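Local coordinates for HmuY protein (Prevotella intermedia, PDB 6R2H) that probably binds heme as a hemophore-like homologue of Porphyromonas gingivalis HmuY, though with a different mode of heme coordination, at residues I168-N173 and V183-K188; N97-G102 and A157-N162. All coordinates share one frame; numbering follows the deposited sequence.

Contact 1. Residues I168-N173 and V183-K188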
ATOM      1  N   ILE A 168       2.630 -10.678   8.161  1.00 28.65           N
ATOM      2  CA  ILE A 168       1.367 -10.383   7.500  1.00 30.20           C
ATOM      3  C   ILE A 168       1.173 -11.365   6.346  1.00 32.44           C
ATOM      4  O   ILE A 168       2.078 -11.557   5.533  1.00 32.19           O
ATOM      5  CB  ILE A 168       1.341  -8.911   7.002  1.00 29.25           C
ATOM      6  CG1 ILE A 168       1.613  -7.903   8.123  1.00 29.77           C
ATOM      7  CG2 ILE A 168       0.074  -8.572   6.225  1.00 25.70           C
ATOM      8  CD1 ILE A 168       2.045  -6.543   7.622  1.00 30.52           C
ATOM      9  N   LYS A 169      -0.025 -11.950   6.250  1.00 32.48           N
ATOM     10  CA  LYS A 169      -0.386 -12.747   5.090  1.00 33.95           C
ATOM     11  C   LYS A 169      -1.675 -12.181   4.499  1.00 34.19           C
ATOM     12  O   LYS A 169      -2.687 -12.106   5.193  1.00 35.57           O
ATOM     13  CB  LYS A 169      -0.520 -14.217   5.500  1.00 35.23           C
ATOM     14  CG  LYS A 169      -1.080 -15.171   4.451  1.00 35.42           C
ATOM     15  CD  LYS A 169      -1.295 -16.556   5.014  1.00 34.90           C
ATOM     16  CE  LYS A 169      -1.884 -17.532   4.016  1.00 35.29           C
ATOM     17  NZ  LYS A 169      -0.970 -17.705   2.865  1.00 36.81           N
ATOM     18  N   PHE A 170      -1.618 -11.780   3.222  1.00 33.48           N
ATOM     19  CA  PHE A 170      -2.737 -11.147   2.538  1.00 31.55           C
ATOM     20  C   PHE A 170      -3.773 -12.188   2.118  1.00 33.08           C
ATOM     21  O   PHE A 170      -3.428 -13.295   1.719  1.00 32.14           O
ATOM     22  CB  PHE A 170      -2.223 -10.257   1.405  1.00 28.49           C
ATOM     23  CG  PHE A 170      -1.492  -9.038   1.907  1.00 27.69           C
ATOM     24  CD1 PHE A 170      -2.178  -7.863   2.199  1.00 26.13           C
ATOM     25  CD2 PHE A 170      -0.120  -9.075   2.139  1.00 28.29           C
ATOM     26  CE1 PHE A 170      -1.509  -6.743   2.678  1.00 25.42           C
ATOM     27  CE2 PHE A 170       0.555  -7.958   2.626  1.00 27.04           C
ATOM     28  CZ  PHE A 170      -0.146  -6.796   2.900  1.00 26.64           C
ATOM     29  N   LYS A 171      -5.051 -11.815   2.225  1.00 37.42           N
ATOM     30  CA  LYS A 171      -6.164 -12.684   1.858  1.00 40.35           C
ATOM     31  C   LYS A 171      -6.823 -12.244   0.545  1.00 38.25           C
ATOM     32  O   LYS A 171      -6.900 -13.045  -0.370  1.00 38.24           O
ATOM     33  CB  LYS A 171      -7.191 -12.815   2.991  1.00 43.26           C
ATOM     34  CG  LYS A 171      -6.652 -13.207   4.363  1.00 52.51           C
ATOM     35  CD  LYS A 171      -6.485 -14.708   4.582  1.00 59.88           C
ATOM     36  CE  LYS A 171      -5.207 -15.276   3.989  1.00 66.72           C
ATOM     37  NZ  LYS A 171      -5.340 -16.695   3.566  1.00 71.49           N
ATOM     38  N   ASP A 172      -7.301 -10.996   0.438  1.00 39.19           N
ATOM     39  CA  ASP A 172      -8.141 -10.602  -0.694  1.00 40.14           C
ATOM     40  C   ASP A 172      -7.805  -9.183  -1.154  1.00 39.09           C
ATOM     41  O   ASP A 172      -7.433  -8.350  -0.320  1.00 36.77           O
ATOM     42  CB  ASP A 172      -9.637 -10.602  -0.350  1.00 48.30           C
ATOM     43  CG  ASP A 172     -10.165 -11.856   0.318  1.00 59.87           C
ATOM     44  OD1 ASP A 172     -10.426 -12.834  -0.410  1.00 63.58           O
ATOM     45  OD2 ASP A 172     -10.345 -11.820   1.558  1.00 67.43           O
ATOM     46  N   ASN A 173      -7.980  -8.911  -2.466  1.00 34.87           N
ATOM     47  CA  ASN A 173      -7.824  -7.566  -3.010  1.00 32.86           C
ATOM     48  C   ASN A 173      -9.130  -7.083  -3.640  1.00 34.41           C
ATOM     49  O   ASN A 173      -9.188  -5.983  -4.199  1.00 32.47           O
ATOM     50  CB  ASN A 173      -6.645  -7.447  -3.981  1.00 32.44           C
ATOM     51  CG  ASN A 173      -6.829  -8.253  -5.256  1.00 37.30           C
ATOM     52  OD1 ASN A 173      -7.380  -9.354  -5.228  1.00 36.59           O
ATOM     53  ND2 ASN A 173      -6.399  -7.710  -6.390  1.00 36.55           N
ATOM     54  N   VAL A 183      -8.690  -4.468   0.748  1.00 36.57           N
ATOM     55  CA  VAL A 183      -7.462  -4.950   1.355  1.00 34.22           C
ATOM     56  C   VAL A 183      -7.893  -5.797   2.548  1.00 36.08           C
ATOM     57  O   VAL A 183      -8.639  -5.319   3.405  1.00 39.99           O
ATOM     58  CB  VAL A 183      -6.533  -3.789   1.778  1.00 34.79           C
ATOM     59  CG1 VAL A 183      -5.439  -4.220   2.753  1.00 33.67           C
ATOM     60  CG2 VAL A 183      -5.940  -3.012   0.605  1.00 32.55           C
ATOM     61  N   SER A 184      -7.451  -7.061   2.564  1.00 35.60           N
ATOM     62  CA  SER A 184      -7.758  -8.012   3.621  1.00 35.47           C
ATOM     63  C   SER A 184      -6.509  -8.836   3.933  1.00 37.42           C
ATOM     64  O   SER A 184      -5.851  -9.291   3.002  1.00 41.17           O
ATOM     65  CB  SER A 184      -8.865  -8.900   3.179  1.00 36.77           C
ATOM     66  OG  SER A 184      -9.354  -9.649   4.271  1.00 42.38           O
ATOM     67  N   PHE A 185      -6.168  -9.006   5.222  1.00 35.14           N
ATOM     68  CA  PHE A 185      -5.036  -9.840   5.610  1.00 34.25           C
ATOM     69  C   PHE A 185      -5.163 -10.330   7.048  1.00 33.65           C
ATOM     70  O   PHE A 185      -5.924  -9.780   7.841  1.00 34.88           O
ATOM     71  CB  PHE A 185      -3.706  -9.094   5.462  1.00 36.01           C
ATOM     72  CG  PHE A 185      -3.612  -7.764   6.175  1.00 35.21           C
ATOM     73  CD1 PHE A 185      -3.206  -7.694   7.506  1.00 34.61           C
ATOM     74  CD2 PHE A 185      -3.909  -6.582   5.510  1.00 32.28           C
ATOM     75  CE1 PHE A 185      -3.097  -6.475   8.163  1.00 33.88           C
ATOM     76  CE2 PHE A 185      -3.801  -5.364   6.165  1.00 33.10           C
ATOM     77  CZ  PHE A 185      -3.390  -5.312   7.487  1.00 34.10           C
ATOM     78  N   ASP A 186      -4.394 -11.374   7.363  1.00 33.00           N
ATOM     79  CA  ASP A 186      -4.182 -11.817   8.732  1.00 32.18           C
ATOM     80  C   ASP A 186      -2.758 -11.461   9.119  1.00 31.37           C
ATOM     81  O   ASP A 186      -1.897 -11.353   8.241  1.00 30.22           O
ATOM     82  CB  ASP A 186      -4.366 -13.327   8.882  1.00 34.57           C
ATOM     83  CG  ASP A 186      -5.733 -13.812   8.437  1.00 36.94           C
ATOM     84  OD1 ASP A 186      -6.716 -13.084   8.673  1.00 38.79           O
ATOM     85  OD2 ASP A 186      -5.798 -14.898   7.837  1.00 41.19           O
ATOM     86  N   TYR A 187      -2.529 -11.294  10.428  1.00 29.61           N
ATOM     87  CA  TYR A 187      -1.229 -10.831  10.878  1.00 31.22           C
ATOM     88  C   TYR A 187      -0.971 -11.136  12.350  1.00 32.31           C
ATOM     89  O   TYR A 187      -1.891 -11.301  13.145  1.00 32.16           O
ATOM     90  CB  TYR A 187      -1.107  -9.323  10.675  1.00 30.33           C
ATOM     91  CG  TYR A 187      -2.009  -8.458  11.518  1.00 31.28           C
ATOM     92  CD1 TYR A 187      -3.324  -8.236  11.143  1.00 30.69           C
ATOM     93  CD2 TYR A 187      -1.536  -7.809  12.655  1.00 31.49           C
ATOM     94  CE1 TYR A 187      -4.149  -7.406  11.880  1.00 30.93           C
ATOM     95  CE2 TYR A 187      -2.350  -6.975  13.406  1.00 31.70           C
ATOM     96  CZ  TYR A 187      -3.663  -6.774  13.013  1.00 32.05           C
ATOM     97  OH  TYR A 187      -4.496  -5.961  13.733  1.00 32.61           O
ATOM     98  N   LYS A 188       0.314 -11.162  12.694  1.00 34.14           N
ATOM     99  CA  LYS A 188       0.727 -11.236  14.075  1.00 36.79           C
ATOM    100  C   LYS A 188       1.528  -9.976  14.347  1.00 38.06           C
ATOM    101  O   LYS A 188       2.379  -9.602  13.545  1.00 40.14           O
ATOM    102  CB  LYS A 188       1.598 -12.470  14.320  1.00 39.18           C
ATOM    103  CG  LYS A 188       0.914 -13.815  14.110  1.00 42.94           C
ATOM    104  CD  LYS A 188       1.812 -14.984  14.500  1.00 41.98           C
ATOM    105  CE  LYS A 188       1.209 -16.337  14.196  1.00 41.50           C
ATOM    106  NZ  LYS A 188       2.164 -17.437  14.461  1.00 37.64           N
TER
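K171 and D172 both face S184 in a classic beta bulge, which interrupts an otherwise regular antiparallel hairpin of strands 165-174 and 181-190. S184 O accepts K171 N at 2.8 Å in a nearly straight bond, with the donor 37° out of the carbonyl plane; D172 N reaches the same oxygen only weakly. Toward the other end the ladder is regular: K169 and D186 form a hydrogen-bonded pair, K169 N giving to D186 O at 2.8 Å and D186 N to K169 O at 2.9 Å. On either side of that pair, I168-Y187 and F170-F185 are non-hydrogen-bonded pairs whose side chains share one face of the sheet. There the two phenyl groups lie side by side and point the same way, F170 CE1 touching F185 CD2 at 3.7 Å with the ring planes turned 63° against each other. F185 has CG between its backbone N and carbonyl carbon (chi1 54°), which puts the ring beside F170 and within touch of the CG2 branch of I168. That branch meets F185 CD1 at 3.6 Å and also lies over the rim of one face of the F170 ring, while I168 CG1 approaches Y187 CB at 4.0 Å. I71 and F73 of strand 71-74 pack onto this face. On the face of D186, the chain of K171, bent at chi2 and chi3, crosses the carboxylate, with K171 CD 3.3 Å from D186 OD2; K171 NZ stays farther off, so this is no salt bridge. K169 instead sends its amine to the carbonyls of G153 and T91. The whole is typical of a twisted antiparallel hairpin with a classic bulge, largely apolar on the face of I168, F170 and F185 and polar on that of K169, S184 and D186.

Contact 2. Residues N97-G102 and A157-N162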
ATOM      1  N   ASN A  97       6.720 -17.162  13.952  1.00 39.99           N
ATOM      2  CA  ASN A  97       6.416 -16.335  15.113  1.00 41.88           C
ATOM      3  C   ASN A  97       7.513 -15.320  15.408  1.00 40.63           C
ATOM      4  O   ASN A  97       7.425 -14.586  16.385  1.00 39.87           O
ATOM      5  CB  ASN A  97       6.159 -17.175  16.366  1.00 43.29           C
ATOM      6  CG  ASN A  97       4.728 -17.651  16.450  1.00 46.42           C
ATOM      7  OD1 ASN A  97       3.831 -16.880  16.809  1.00 45.91           O
ATOM      8  ND2 ASN A  97       4.511 -18.914  16.113  1.00 46.49           N
ATOM      9  N   ALA A  98       8.546 -15.301  14.565  1.00 41.13           N
ATOM     10  CA  ALA A  98       9.569 -14.274  14.631  1.00 42.74           C
ATOM     11  C   ALA A  98      10.006 -13.940  13.208  1.00 45.57           C
ATOM     12  O   ALA A  98       9.807 -14.740  12.292  1.00 46.43           O
ATOM     13  CB  ALA A  98      10.723 -14.761  15.472  1.00 43.56           C
ATOM     14  N   LEU A  99      10.605 -12.754  13.042  1.00 44.89           N
ATOM     15  CA  LEU A  99      11.140 -12.300  11.772  1.00 42.34           C
ATOM     16  C   LEU A  99      12.428 -13.057  11.461  1.00 46.13           C
ATOM     17  O   LEU A  99      13.298 -13.183  12.322  1.00 43.76           O
ATOM     18  CB  LEU A  99      11.419 -10.801  11.891  1.00 39.91           C
ATOM     19  CG  LEU A  99      10.262  -9.880  11.528  1.00 39.65           C
ATOM     20  CD1 LEU A  99       9.085 -10.096  12.454  1.00 39.53           C
ATOM     21  CD2 LEU A  99      10.718  -8.440  11.587  1.00 42.24           C
ATOM     22  N   PRO A 100      12.568 -13.620  10.237  1.00 46.68           N
ATOM     23  CA  PRO A 100      13.827 -14.233   9.815  1.00 47.04           C
ATOM     24  C   PRO A 100      14.832 -13.196   9.324  1.00 48.59           C
ATOM     25  O   PRO A 100      14.468 -12.049   9.067  1.00 52.96           O
ATOM     26  CB  PRO A 100      13.375 -15.107   8.643  1.00 49.96           C
ATOM     27  CG  PRO A 100      12.221 -14.343   8.044  1.00 47.71           C
ATOM     28  CD  PRO A 100      11.501 -13.740   9.231  1.00 46.23           C
ATOM     29  N   ALA A 101      16.098 -13.611   9.202  1.00 52.45           N
ATOM     30  CA  ALA A 101      17.115 -12.768   8.591  1.00 55.25           C
ATOM     31  C   ALA A 101      16.902 -12.750   7.078  1.00 54.04           C
ATOM     32  O   ALA A 101      16.316 -13.679   6.517  1.00 52.96           O
ATOM     33  CB  ALA A 101      18.496 -13.243   8.966  1.00 55.62           C
ATOM     34  N   GLY A 102      17.367 -11.671   6.438  1.00 52.70           N
ATOM     35  CA  GLY A 102      17.237 -11.514   4.997  1.00 53.94           C
ATOM     36  C   GLY A 102      17.364 -10.055   4.567  1.00 52.20           C
ATOM     37  O   GLY A 102      17.800  -9.213   5.348  1.00 50.09           O
ATOM     38  N   ALA A 157       7.363 -10.044   6.267  1.00 30.94           N
ATOM     39  CA  ALA A 157       7.958  -9.626   7.526  1.00 29.49           C
ATOM     40  C   ALA A 157       8.236  -8.128   7.477  1.00 29.73           C
ATOM     41  O   ALA A 157       8.752  -7.642   6.475  1.00 32.39           O
ATOM     42  CB  ALA A 157       9.233 -10.401   7.754  1.00 29.37           C
ATOM     43  N   VAL A 158       7.877  -7.411   8.557  1.00 32.44           N
ATOM     44  CA  VAL A 158       8.026  -5.960   8.663  1.00 33.38           C
ATOM     45  C   VAL A 158       8.690  -5.598   9.998  1.00 34.53           C
ATOM     46  O   VAL A 158       8.160  -5.948  11.056  1.00 33.82           O
ATOM     47  CB  VAL A 158       6.678  -5.219   8.517  1.00 33.32           C
ATOM     48  CG1 VAL A 158       6.874  -3.779   8.077  1.00 32.03           C
ATOM     49  CG2 VAL A 158       5.739  -5.920   7.556  1.00 37.36           C
ATOM     50  N   LYS A 159       9.837  -4.895   9.916  1.00 34.68           N
ATOM     51  CA  LYS A 159      10.584  -4.340  11.038  1.00 36.59           C
ATOM     52  C   LYS A 159      10.363  -2.829  11.054  1.00 36.46           C
ATOM     53  O   LYS A 159      10.567  -2.173  10.030  1.00 35.40           O
ATOM     54  CB  LYS A 159      12.091  -4.372  10.745  1.00 39.65           C
ATOM     55  CG  LYS A 159      12.896  -5.640  10.991  1.00 41.88           C
ATOM     56  CD  LYS A 159      14.163  -5.621  10.131  1.00 46.83           C
ATOM     57  CE  LYS A 159      15.309  -6.502  10.592  1.00 52.63           C
ATOM     58  NZ  LYS A 159      16.223  -5.768  11.508  1.00 57.91           N
ATOM     59  N   PHE A 160      10.008  -2.276  12.222  1.00 36.63           N
ATOM     60  CA  PHE A 160       9.833  -0.835  12.347  1.00 37.37           C
ATOM     61  C   PHE A 160      10.951  -0.238  13.203  1.00 38.46           C
ATOM     62  O   PHE A 160      11.422  -0.865  14.151  1.00 40.01           O
ATOM     63  CB  PHE A 160       8.452  -0.498  12.915  1.00 36.65           C
ATOM     64  CG  PHE A 160       7.292  -1.025  12.108  1.00 37.00           C
ATOM     65  CD1 PHE A 160       6.863  -0.377  10.955  1.00 36.77           C
ATOM     66  CD2 PHE A 160       6.627  -2.184  12.502  1.00 35.00           C
ATOM     67  CE1 PHE A 160       5.809  -0.897  10.218  1.00 35.65           C
ATOM     68  CE2 PHE A 160       5.570  -2.694  11.766  1.00 32.82           C
ATOM     69  CZ  PHE A 160       5.151  -2.038  10.630  1.00 34.76           C
ATOM     70  N   LYS A 161      11.341   0.998  12.860  1.00 41.18           N
ATOM     71  CA  LYS A 161      12.371   1.775  13.536  1.00 43.70           C
ATOM     72  C   LYS A 161      12.110   1.845  15.043  1.00 42.69           C
ATOM     73  O   LYS A 161      13.046   1.987  15.831  1.00 41.62           O
ATOM     74  CB  LYS A 161      12.437   3.189  12.942  1.00 47.02           C
ATOM     75  CG  LYS A 161      13.611   4.052  13.398  1.00 54.28           C
ATOM     76  CD  LYS A 161      13.349   5.543  13.327  1.00 66.32           C
ATOM     77  CE  LYS A 161      12.448   6.057  14.443  1.00 79.43           C
ATOM     78  NZ  LYS A 161      12.031   7.469  14.236  1.00 80.20           N
ATOM     79  N   ASN A 162      10.831   1.762  15.432  1.00 40.26           N
ATOM     80  CA  ASN A 162      10.434   1.892  16.821  1.00 37.74           C
ATOM     81  C   ASN A 162      10.612   0.559  17.546  1.00 38.50           C
ATOM     82  O   ASN A 162      10.429   0.497  18.760  1.00 43.17           O
ATOM     83  CB  ASN A 162       8.996   2.400  16.948  1.00 35.60           C
ATOM     84  CG  ASN A 162       7.967   1.393  16.478  1.00 36.25           C
ATOM     85  OD1 ASN A 162       8.269   0.214  16.315  1.00 34.77           O
ATOM     86  ND2 ASN A 162       6.736   1.830  16.284  1.00 36.11           N
TER
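L99, in the loop between strands 83-87 and 105-115, reaches across to A157, V158 and K159 of strand 155-160 and carries most of this contact. Its CB leaves the backbone toward the strand but is still 4.7 Å from A157 CB. The next atom makes the first close touch: CG sits beside the backbone N (chi1 -89°), where it meets A157 CB at 3.9 Å. From there the chain forks. CD2 continues the line of the side chain, since it is the branch lying anti to CA, and it ends against the strand itself, 3.6 Å from V158 O and equally 3.6 Å from K159 CG. The leucine and lysine side chains meet at an angle here, a methyl group against the CG methylene of a long chain. CD1 turns aside, coming no nearer than 4.5 Å to V158 O. P100 adds a second apolar touch on the methyl of A157, its ring CD lying 4.3 Å from A157 CB, which thus receives both loop residues. All of this is van der Waals packing, without polar bonds between the loop and the strand. V158 starts its side chain away from the loop and packs on V85 and I168. Strand 155-160 is bonded through its backbone to both neighbours in the large sheet, A157 to L86 of strand 83-87 and V158 to A166 of strand 165-174. The loop lies against one face of these strands, where L99 also touches A165 and L167, and Y104 packs against both L99 and A157.

Overall arrangement
Contacts 1 and 2 belong to the same large antiparallel sheet, with centres about 17 Å apart. Strands 155-160 and 165-174 follow one another in the chain and are neighbours in the sheet, so the strand that receives the loop in contact 2 also borders the hairpin of contact 1. The two contacts meet directly where I168 CD1 packs on V158 CG2 at 3.7 Å. A second link is polar and weak: K188 NZ lies 2.9 Å from N97 OD1, tying the loop to the hairpin. No heme is bound; a glycerol, probably from the crystallisation liquor, lies about 3 Å from the side chain of D172 in contact 1.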